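Local coordinates for coenzyme A transferase (Yersinia pestis, PDB 3QLI), which probably transfers coenzyme A between thioesters and carboxylic acids such as acetate, at residues P51-K56 and V203-P208; M145-P150 and E179-M184; G235-M240 and A327-V332; R256-I261 and N281-L286. All blocks are in the same frame, centred on the assembly; numbering follows the deposited sequence.

Contact 1: P51-K56 and V203-P208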
# COMPACT_ATOMS: atom_id res chain seq x y z
N PRO A 51 -10.29 -27.79 -10.63
CA PRO A 51 -10.59 -29.22 -10.82
C PRO A 51 -11.35 -29.52 -12.13
O PRO A 51 -12.53 -29.21 -12.23
CB PRO A 51 -11.44 -29.56 -9.58
CG PRO A 51 -12.14 -28.28 -9.26
CD PRO A 51 -11.23 -27.15 -9.69
N PRO A 52 -10.68 -30.14 -13.12
CA PRO A 52 -11.27 -30.27 -14.46
C PRO A 52 -12.54 -31.11 -14.52
O PRO A 52 -13.43 -30.75 -15.28
CB PRO A 52 -10.15 -30.94 -15.28
CG PRO A 52 -9.22 -31.55 -14.25
CD PRO A 52 -9.27 -30.59 -13.09
N ALA A 53 -12.63 -32.20 -13.77
CA ALA A 53 -13.83 -33.03 -13.87
C ALA A 53 -15.04 -32.36 -13.22
O ALA A 53 -16.16 -32.41 -13.75
CB ALA A 53 -13.57 -34.42 -13.27
N LEU A 54 -14.80 -31.72 -12.08
CA LEU A 54 -15.86 -30.99 -11.38
C LEU A 54 -16.31 -29.79 -12.21
O LEU A 54 -17.51 -29.52 -12.31
CB LEU A 54 -15.40 -30.53 -9.99
CG LEU A 54 -15.18 -31.65 -8.96
CD1 LEU A 54 -14.56 -31.11 -7.66
CD2 LEU A 54 -16.50 -32.38 -8.65
N LEU A 55 -15.37 -29.08 -12.80
CA LEU A 55 -15.72 -27.91 -13.60
C LEU A 55 -16.44 -28.29 -14.90
O LEU A 55 -17.34 -27.58 -15.35
CB LEU A 55 -14.49 -27.04 -13.88
CG LEU A 55 -13.93 -26.38 -12.62
CD1 LEU A 55 -12.68 -25.59 -12.96
CD2 LEU A 55 -14.96 -25.48 -11.93
N LYS A 56 -16.04 -29.40 -15.50
CA LYS A 56 -16.77 -29.88 -16.68
C LYS A 56 -18.21 -30.22 -16.30
O LYS A 56 -19.16 -29.85 -17.01
CB LYS A 56 -16.08 -31.09 -17.32
CG LYS A 56 -16.85 -31.67 -18.50
CD LYS A 56 -16.11 -32.88 -19.08
CE LYS A 56 -16.94 -33.55 -20.16
NZ LYS A 56 -16.82 -32.84 -21.46
N VAL A 203 -14.52 -36.77 -5.77
CA VAL A 203 -14.46 -37.43 -7.07
C VAL A 203 -13.00 -37.72 -7.37
O VAL A 203 -12.12 -37.14 -6.72
CB VAL A 203 -15.08 -36.59 -8.22
CG1 VAL A 203 -16.52 -36.21 -7.87
CG2 VAL A 203 -14.24 -35.33 -8.50
N GLU A 204 -12.75 -38.62 -8.32
CA GLU A 204 -11.38 -39.00 -8.68
C GLU A 204 -11.18 -38.80 -10.17
O GLU A 204 -11.99 -39.24 -10.99
CB GLU A 204 -11.11 -40.47 -8.33
CG GLU A 204 -11.18 -40.78 -6.84
CD GLU A 204 -11.22 -42.28 -6.51
OE1 GLU A 204 -11.68 -43.09 -7.35
OE2 GLU A 204 -10.80 -42.64 -5.40
N ASN A 205 -10.09 -38.12 -10.51
CA ASN A 205 -9.75 -37.82 -11.89
C ASN A 205 -8.25 -37.65 -12.02
O ASN A 205 -7.71 -36.57 -11.73
CB ASN A 205 -10.45 -36.55 -12.38
CG ASN A 205 -10.28 -36.32 -13.87
OD1 ASN A 205 -10.45 -37.25 -14.66
ND2 ASN A 205 -9.92 -35.10 -14.26
N HIS A 206 -7.57 -38.71 -12.46
CA HIS A 206 -6.11 -38.71 -12.56
C HIS A 206 -5.64 -38.26 -13.93
O HIS A 206 -5.73 -39.02 -14.90
CB HIS A 206 -5.57 -40.11 -12.27
CG HIS A 206 -6.11 -40.71 -11.01
ND1 HIS A 206 -5.77 -40.23 -9.76
CD2 HIS A 206 -6.96 -41.74 -10.80
CE1 HIS A 206 -6.39 -40.94 -8.83
NE2 HIS A 206 -7.12 -41.86 -9.44
N VAL A 207 -5.16 -37.02 -14.01
CA VAL A 207 -4.68 -36.45 -15.26
C VAL A 207 -3.54 -35.50 -14.93
O VAL A 207 -3.50 -34.92 -13.85
CB VAL A 207 -5.78 -35.66 -16.01
CG1 VAL A 207 -6.89 -36.60 -16.48
CG2 VAL A 207 -6.35 -34.56 -15.11
N PRO A 208 -2.59 -35.35 -15.85
CA PRO A 208 -1.47 -34.47 -15.51
C PRO A 208 -1.95 -33.05 -15.20
O PRO A 208 -2.95 -32.60 -15.75
CB PRO A 208 -0.62 -34.50 -16.78
CG PRO A 208 -0.92 -35.86 -17.39
CD PRO A 208 -2.39 -36.07 -17.12
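L54 and V203 make the apolar part of this contact, between the first turn of helix 52-63 and the end of the edge strand 201-204. The CD2 methyl of L54 lies 3.7 Å from V203 CG2, which also reaches back to L54 CG. The second valine methyl is only slightly farther, with V203 CG1 3.9 Å from L54 CD2, so L54 CD2 lies against both valine methyls. Farther along, P52 CG approaches V207 CG2 more loosely, at 4.2 Å. Helix 29-32 closes in on the same region, where A32 touches both L54 and V203.

A second kind of contact sets an amide against aliphatic carbon. N205 has CG anti to its backbone N (chi1 -172°), which carries the amide toward P52 and A53 at the start of the helix. There N205 ND2 stands 3.6 Å from P52 CG, while N205 CG and A53 CB are 3.8 Å apart.

The polar chemistry runs through a third party, E179 on the adjacent strand 175-180. Its carboxylate accepts from the backbone N of A53 and of L54 in the first helical turn, where P51 holds the N-cap position, and N205 ND2 donates to the same OE2 that takes A53 N. Amide and helix start thus converge on one carboxylate, and such an environment would be expected to favour its ionised form.

Contact 2: M145-P150 and E179-M184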
# COMPACT_ATOMS: atom_id res chain seq x y z
N MET A 145 -14.33 -25.85 -4.46
CA MET A 145 -13.84 -27.04 -5.17
C MET A 145 -12.35 -26.90 -5.45
O MET A 145 -11.90 -25.84 -5.89
CB MET A 145 -14.63 -27.25 -6.48
CG MET A 145 -16.15 -27.07 -6.30
SD MET A 145 -17.18 -27.86 -7.57
CE MET A 145 -16.63 -26.93 -8.99
N HIS A 146 -11.58 -27.96 -5.21
CA HIS A 146 -10.12 -27.90 -5.33
C HIS A 146 -9.61 -29.32 -5.64
O HIS A 146 -10.12 -30.30 -5.06
CB HIS A 146 -9.54 -27.39 -4.00
CG HIS A 146 -8.14 -26.83 -4.08
ND1 HIS A 146 -7.02 -27.63 -4.22
CD2 HIS A 146 -7.68 -25.57 -3.93
CE1 HIS A 146 -5.93 -26.86 -4.20
NE2 HIS A 146 -6.31 -25.61 -4.02
N THR A 147 -8.65 -29.44 -6.55
CA THR A 147 -7.95 -30.71 -6.79
C THR A 147 -6.99 -31.01 -5.63
O THR A 147 -6.30 -30.10 -5.13
CB THR A 147 -7.16 -30.63 -8.11
OG1 THR A 147 -8.06 -30.33 -9.19
CG2 THR A 147 -6.37 -31.93 -8.41
N VAL A 148 -6.95 -32.26 -5.18
CA VAL A 148 -6.12 -32.63 -4.03
C VAL A 148 -5.35 -33.89 -4.34
O VAL A 148 -5.69 -34.62 -5.26
CB VAL A 148 -6.95 -32.87 -2.76
CG1 VAL A 148 -7.73 -31.60 -2.37
CG2 VAL A 148 -7.89 -34.06 -2.95
N SER A 149 -4.29 -34.13 -3.57
CA SER A 149 -3.55 -35.37 -3.70
C SER A 149 -4.39 -36.48 -3.07
O SER A 149 -5.37 -36.20 -2.37
CB SER A 149 -2.21 -35.26 -2.97
OG SER A 149 -2.43 -35.00 -1.59
N PRO A 150 -4.03 -37.74 -3.34
CA PRO A 150 -4.79 -38.86 -2.77
C PRO A 150 -4.77 -38.85 -1.25
O PRO A 150 -3.80 -38.39 -0.64
CB PRO A 150 -4.03 -40.09 -3.31
CG PRO A 150 -3.43 -39.61 -4.59
CD PRO A 150 -3.01 -38.18 -4.30
N GLU A 179 -11.38 -33.03 -5.80
CA GLU A 179 -11.10 -33.88 -6.94
C GLU A 179 -9.71 -34.48 -6.72
O GLU A 179 -8.69 -33.78 -6.83
CB GLU A 179 -11.15 -33.06 -8.23
CG GLU A 179 -10.79 -33.84 -9.49
CD GLU A 179 -11.32 -33.16 -10.74
OE1 GLU A 179 -12.39 -32.51 -10.65
OE2 GLU A 179 -10.69 -33.27 -11.82
N VAL A 180 -9.69 -35.76 -6.37
CA VAL A 180 -8.47 -36.49 -6.11
C VAL A 180 -7.73 -36.74 -7.42
O VAL A 180 -8.33 -37.16 -8.42
CB VAL A 180 -8.77 -37.84 -5.39
CG1 VAL A 180 -7.54 -38.78 -5.43
CG2 VAL A 180 -9.24 -37.59 -3.96
N ASN A 181 -6.44 -36.46 -7.43
CA ASN A 181 -5.62 -36.62 -8.63
C ASN A 181 -4.24 -37.08 -8.21
O ASN A 181 -3.54 -36.35 -7.51
CB ASN A 181 -5.54 -35.28 -9.36
CG ASN A 181 -4.79 -35.38 -10.67
OD1 ASN A 181 -4.25 -36.43 -11.01
ND2 ASN A 181 -4.76 -34.29 -11.41
N ARG A 182 -3.83 -38.27 -8.64
CA ARG A 182 -2.53 -38.79 -8.21
C ARG A 182 -1.39 -37.95 -8.77
O ARG A 182 -0.25 -38.03 -8.29
CB ARG A 182 -2.36 -40.27 -8.58
CG ARG A 182 -2.35 -40.53 -10.06
CD ARG A 182 -1.98 -41.98 -10.40
NE ARG A 182 -1.54 -42.08 -11.79
CZ ARG A 182 -2.33 -42.44 -12.80
NH1 ARG A 182 -3.60 -42.77 -12.58
NH2 ARG A 182 -1.84 -42.49 -14.04
N TYR A 183 -1.69 -37.12 -9.76
CA TYR A 183 -0.67 -36.20 -10.29
C TYR A 183 -0.48 -34.96 -9.41
O TYR A 183 0.48 -34.21 -9.61
CB TYR A 183 -1.00 -35.77 -11.72
CG TYR A 183 -0.85 -36.88 -12.73
CD1 TYR A 183 0.34 -37.07 -13.42
CD2 TYR A 183 -1.90 -37.75 -12.99
CE1 TYR A 183 0.49 -38.09 -14.34
CE2 TYR A 183 -1.76 -38.78 -13.92
CZ TYR A 183 -0.57 -38.94 -14.59
OH TYR A 183 -0.43 -39.96 -15.51
N MET A 184 -1.37 -34.74 -8.45
CA MET A 184 -1.22 -33.61 -7.54
C MET A 184 -0.24 -33.98 -6.43
O MET A 184 -0.47 -34.93 -5.69
CB MET A 184 -2.57 -33.21 -6.92
CG MET A 184 -2.47 -31.99 -6.00
SD MET A 184 -1.96 -30.47 -6.82
CE MET A 184 -3.49 -29.94 -7.58
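V148 is bound through both its N and its O by the neighbouring segment: its N donates to E179 O at 2.8 Å, and its O accepts from N181 N at 2.9 Å. The second bond arrives almost head-on, with a C=O...N angle of 178°. One step earlier the longer bond from E179 N to H146 O, 3.1 Å, completes the parallel ladder that pairs T147 with E179 and V148 with V180. Beyond the ladder segment 179-184 folds into a type I turn from N181 to M184. The N181 side chain holds this turn as well, since OD1 accepts from Y183 N at 2.9 Å to form an Asx turn, while ND2 donates to V207 O.

Packing fills in around these bonds. T147 CG2, anti to the backbone N, lies 3.6 Å from N181 CB and is met by M184 CE at 3.6 Å. The methionine passes the V148-S149 backbone with its CB and CG, and bends at chi2 (63°) and chi3 (80°) then bring CE to T147. On the face opposite T147 and E179, V148 CG2 and V180 CG2 are 3.9 Å apart. At the margin P150 CG sits over the turn, 3.8 Å from R182 CA.

Strands 143-148 and 175-180 are neighbours in a six-stranded parallel sheet of order 3-2-1-4-5-6, a Rossmann-like arrangement. Helix 166-172 links the two in a beta-alpha-beta crossover, and the 181-184 turn follows directly on strand 175-180.

Contact 3: G235-M240 and A327-V332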
# COMPACT_ATOMS: atom_id res chain seq x y z
N GLY A 235 22.99 -15.26 0.80
CA GLY A 235 22.10 -15.17 1.93
C GLY A 235 20.81 -14.44 1.60
O GLY A 235 19.95 -14.29 2.47
N ALA A 236 20.67 -13.97 0.36
CA ALA A 236 19.43 -13.30 -0.06
C ALA A 236 18.20 -14.20 0.10
O ALA A 236 18.28 -15.42 -0.09
CB ALA A 236 19.54 -12.81 -1.50
N CYS A 237 17.07 -13.61 0.46
CA CYS A 237 15.83 -14.36 0.60
C CYS A 237 14.91 -13.96 -0.56
O CYS A 237 14.36 -12.85 -0.57
CB CYS A 237 15.19 -14.04 1.95
SG CYS A 237 13.71 -15.00 2.32
N LEU A 238 14.73 -14.87 -1.50
CA LEU A 238 14.15 -14.55 -2.81
C LEU A 238 12.63 -14.64 -2.90
O LEU A 238 12.01 -15.57 -2.36
CB LEU A 238 14.72 -15.51 -3.85
CG LEU A 238 16.23 -15.54 -4.06
CD1 LEU A 238 16.57 -16.62 -5.07
CD2 LEU A 238 16.71 -14.18 -4.52
N GLN A 239 12.05 -13.67 -3.59
CA GLN A 239 10.71 -13.83 -4.17
C GLN A 239 10.84 -13.53 -5.65
O GLN A 239 11.52 -12.57 -6.03
CB GLN A 239 9.69 -12.88 -3.55
CG GLN A 239 8.35 -12.87 -4.30
CD GLN A 239 8.25 -11.73 -5.30
OE1 GLN A 239 8.92 -10.70 -5.16
NE2 GLN A 239 7.41 -11.90 -6.33
N MET A 240 10.22 -14.35 -6.51
CA MET A 240 10.12 -13.96 -7.91
C MET A 240 8.90 -14.55 -8.61
O MET A 240 8.28 -15.47 -8.10
CB MET A 240 11.40 -14.28 -8.68
CG MET A 240 11.78 -15.73 -8.73
SD MET A 240 13.39 -15.87 -9.57
CE MET A 240 14.50 -15.21 -8.34
N ALA A 327 9.23 -8.75 5.65
CA ALA A 327 10.32 -7.89 6.12
C ALA A 327 11.12 -8.48 7.27
O ALA A 327 12.20 -7.98 7.59
CB ALA A 327 9.77 -6.51 6.52
N GLN A 328 10.60 -9.53 7.91
CA GLN A 328 11.31 -10.12 9.05
C GLN A 328 12.52 -10.94 8.62
O GLN A 328 13.43 -11.18 9.41
CB GLN A 328 10.37 -10.97 9.91
CG GLN A 328 9.12 -10.21 10.38
CD GLN A 328 9.45 -8.91 11.08
OE1 GLN A 328 10.22 -8.89 12.05
NE2 GLN A 328 8.88 -7.80 10.59
N ASN A 329 12.53 -11.38 7.37
CA ASN A 329 13.73 -12.01 6.83
C ASN A 329 14.68 -10.94 6.31
O ASN A 329 14.24 -9.99 5.66
CB ASN A 329 13.37 -13.03 5.74
CG ASN A 329 12.64 -14.25 6.29
OD1 ASN A 329 13.01 -14.77 7.34
ND2 ASN A 329 11.60 -14.70 5.59
N ASP A 330 15.97 -11.08 6.63
CA ASP A 330 16.97 -10.13 6.18
C ASP A 330 17.31 -10.36 4.72
O ASP A 330 17.19 -11.49 4.22
CB ASP A 330 18.26 -10.29 6.99
CG ASP A 330 18.13 -9.77 8.42
OD1 ASP A 330 17.03 -9.33 8.82
OD2 ASP A 330 19.15 -9.82 9.14
N ASN A 331 17.74 -9.30 4.04
CA ASN A 331 18.26 -9.41 2.68
C ASN A 331 17.24 -9.98 1.72
O ASN A 331 17.59 -10.72 0.80
CB ASN A 331 19.54 -10.27 2.67
CG ASN A 331 20.65 -9.67 3.54
OD1 ASN A 331 21.03 -8.51 3.37
ND2 ASN A 331 21.15 -10.45 4.48
N VAL A 332 15.97 -9.64 1.91
CA VAL A 332 14.96 -10.00 0.93
C VAL A 332 15.32 -9.39 -0.41
O VAL A 332 15.73 -8.22 -0.48
CB VAL A 332 13.56 -9.52 1.36
CG1 VAL A 332 12.55 -9.71 0.22
CG2 VAL A 332 13.11 -10.26 2.62
O HOH W 1 20.48 -13.04 4.83
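C237 meets the 327-332 loop with both its backbone and its side chain. Its N donates to N331 O at 3.0 Å, a fairly straight bond (164° at the hydrogen) although the donor stands 47° out of the carbonyl plane. Its SG, placed anti to the backbone N (chi1 -175°), reaches the N329 side chain: N329 ND2 is 3.9 Å from the sulfur, a van der Waals contact. N329 itself is anchored elsewhere, its OD1 accepting from the backbone N of T285 and of L286.

V332 pairs with C237 as a parallel bridge where strand 332-337 starts alongside 237-240. These are adjacent strands of the mixed sheet in the C-terminal half of the chain, and strand 260-261 flanks 237-240 on the opposite edge. The carbonyl of C237 faces V332, with C237 O 3.3 Å from V332 CA in a CA-H...O contact and 3.7 Å from V332 CG1. Further bonds between C237, Q239 and the backbone of V333 carry the ladder on. The V332 side chain is about 11 Å from that of E264, the residue to which CoA attaches covalently.

N331, with a left-handed backbone, turns its O toward the strand and its CB toward G235 O, 4.0 Å away. A water bridges the two segments, donating to G235 O at 2.7 Å and accepting from N331 ND2 at 2.7 Å.

Contact 4: R256-I261 and N281-L286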
# COMPACT_ATOMS: atom_id res chain seq x y z
N ARG A 256 25.53 -18.96 -6.20
CA ARG A 256 25.34 -18.42 -4.86
C ARG A 256 25.26 -19.52 -3.81
O ARG A 256 25.12 -20.70 -4.12
CB ARG A 256 24.07 -17.56 -4.79
CG ARG A 256 24.06 -16.35 -5.72
CD ARG A 256 24.97 -15.23 -5.22
NE ARG A 256 24.78 -14.02 -6.02
CZ ARG A 256 25.34 -13.83 -7.21
NH1 ARG A 256 26.13 -14.77 -7.71
NH2 ARG A 256 25.11 -12.72 -7.90
N ASN A 257 25.35 -19.13 -2.54
CA ASN A 257 25.15 -20.08 -1.46
C ASN A 257 24.24 -19.53 -0.36
O ASN A 257 24.12 -18.32 -0.18
CB ASN A 257 26.49 -20.51 -0.86
CG ASN A 257 27.20 -19.38 -0.17
OD1 ASN A 257 26.76 -18.90 0.88
ND2 ASN A 257 28.33 -18.94 -0.74
N ASP A 258 23.59 -20.45 0.35
CA ASP A 258 22.73 -20.12 1.48
C ASP A 258 21.61 -19.14 1.15
O ASP A 258 21.19 -18.36 2.01
CB ASP A 258 23.56 -19.64 2.66
CG ASP A 258 24.24 -20.79 3.40
OD1 ASP A 258 23.57 -21.81 3.69
OD2 ASP A 258 25.45 -20.66 3.67
N LEU A 259 21.11 -19.18 -0.07
CA LEU A 259 19.91 -18.40 -0.39
C LEU A 259 18.69 -18.96 0.34
O LEU A 259 18.67 -20.14 0.74
CB LEU A 259 19.65 -18.37 -1.89
CG LEU A 259 20.77 -17.78 -2.74
CD1 LEU A 259 20.36 -17.68 -4.21
CD2 LEU A 259 21.16 -16.41 -2.21
N GLY A 260 17.69 -18.11 0.53
CA GLY A 260 16.42 -18.54 1.08
C GLY A 260 15.31 -18.26 0.09
O GLY A 260 15.51 -17.51 -0.88
N ILE A 261 14.14 -18.84 0.34
CA ILE A 261 12.97 -18.57 -0.49
C ILE A 261 11.77 -18.20 0.37
O ILE A 261 11.42 -18.92 1.30
CB ILE A 261 12.58 -19.79 -1.36
CG1 ILE A 261 13.61 -20.02 -2.48
CG2 ILE A 261 11.18 -19.60 -1.98
CD1 ILE A 261 13.37 -21.30 -3.26
N ASN A 281 17.94 -21.81 2.97
CA ASN A 281 17.05 -21.18 3.94
C ASN A 281 17.62 -21.05 5.36
O ASN A 281 16.88 -20.76 6.31
CB ASN A 281 15.70 -21.91 3.99
CG ASN A 281 14.90 -21.72 2.72
OD1 ASN A 281 14.42 -20.62 2.43
ND2 ASN A 281 14.75 -22.80 1.95
N GLN A 282 18.92 -21.25 5.50
CA GLN A 282 19.57 -21.18 6.80
C GLN A 282 19.77 -19.75 7.31
O GLN A 282 20.03 -19.57 8.50
CB GLN A 282 20.90 -21.93 6.78
CG GLN A 282 20.71 -23.44 6.71
CD GLN A 282 19.75 -23.93 7.78
OE1 GLN A 282 19.85 -23.53 8.94
NE2 GLN A 282 18.80 -24.77 7.40
N ARG A 283 19.65 -18.75 6.44
CA ARG A 283 19.81 -17.36 6.87
C ARG A 283 18.49 -16.64 7.14
O ARG A 283 18.48 -15.48 7.57
CB ARG A 283 20.65 -16.55 5.86
CG ARG A 283 21.95 -17.24 5.39
CD ARG A 283 23.14 -16.99 6.30
NE ARG A 283 24.36 -17.59 5.76
CZ ARG A 283 25.23 -16.97 4.95
NH1 ARG A 283 25.03 -15.71 4.59
NH2 ARG A 283 26.31 -17.62 4.50
N LYS A 284 17.37 -17.31 6.89
CA LYS A 284 16.06 -16.73 7.19
C LYS A 284 15.81 -16.61 8.69
O LYS A 284 16.33 -17.40 9.50
CB LYS A 284 14.92 -17.53 6.55
CG LYS A 284 14.95 -17.55 5.02
CD LYS A 284 13.54 -17.74 4.41
CE LYS A 284 12.89 -19.02 4.87
NZ LYS A 284 11.56 -19.29 4.22
N THR A 285 15.00 -15.63 9.05
CA THR A 285 14.53 -15.47 10.41
C THR A 285 13.26 -16.29 10.64
O THR A 285 13.11 -16.95 11.67
CB THR A 285 14.27 -13.98 10.72
OG1 THR A 285 15.52 -13.28 10.68
CG2 THR A 285 13.60 -13.80 12.09
N LEU A 286 12.35 -16.27 9.68
CA LEU A 286 11.14 -17.07 9.79
C LEU A 286 11.26 -18.30 8.91
O LEU A 286 11.93 -18.26 7.88
CB LEU A 286 9.91 -16.25 9.35
CG LEU A 286 9.66 -14.95 10.11
CD1 LEU A 286 8.38 -14.24 9.60
CD2 LEU A 286 9.56 -15.24 11.60
O HOH W 2 18.83 -18.54 3.74
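R283 lies across D258 where the loop 281-286 covers the start of 260-261, an edge strand of the mixed sheet that pairs with strand 237-240. From CB, which heads toward the other segment, the arginine chain passes its CG 3.6 Å from D258 O and then bends at chi2 (-87°). The guanidinium is thereby laid against the aspartate: R283 NE is 3.8 Å from D258 CB, and that carbon sits over one face of the group, offset toward its rim. R283 CZ is at a similar distance from D258 CB. At the tip R283 NH2 forms a salt bridge with D258 OD2 at 3.3 Å, but the hydrogen bond within it is weak, at an angle of 126°, and the two planes are well twisted from each other. The firmer partner of D258 is T280 OG1, which bonds to OD1. A water ties the two backbones, donating to D258 O and accepting from R283 N.

Nearer the strand, N281 bonds 256-261 through both backbone and side chain. Its N donates to L259 O at 2.9 Å, and its side-chain OD1 accepts from I261 N at 2.8 Å, while ND2 bonds to S291 OG. N281 OD1, 3.2 Å from G260 CA, and K284 CG together crowd the side of G260 where a CB would point. The buried K284 runs alongside, its ammonium shared with R290 O, and K284 NZ donates to I261 O at 2.9 Å from above the carbonyl plane.

How the contacts relate
From the N terminus, 51-56 opens first and waits for 203-208, so contact 1 closes a loop of about 150 residues; contact 2 opens and closes within it, 145-150 meeting 179-184. Both belong to the parallel sheet, where strand 175-180 stands between 143-148 and 201-204, and E179 serves both. The second half repeats the pattern: contact 3 spans 235-240 to 327-332, and contact 4, 256-261 to 281-286, falls inside that span. These two share the mixed sheet, joined by G260 N to A236 O and by T285 N to N329 OD1. No loops cross. Contacts 1 and 3 lie on opposite sides of the chain's centre, their centres about 37 Å apart.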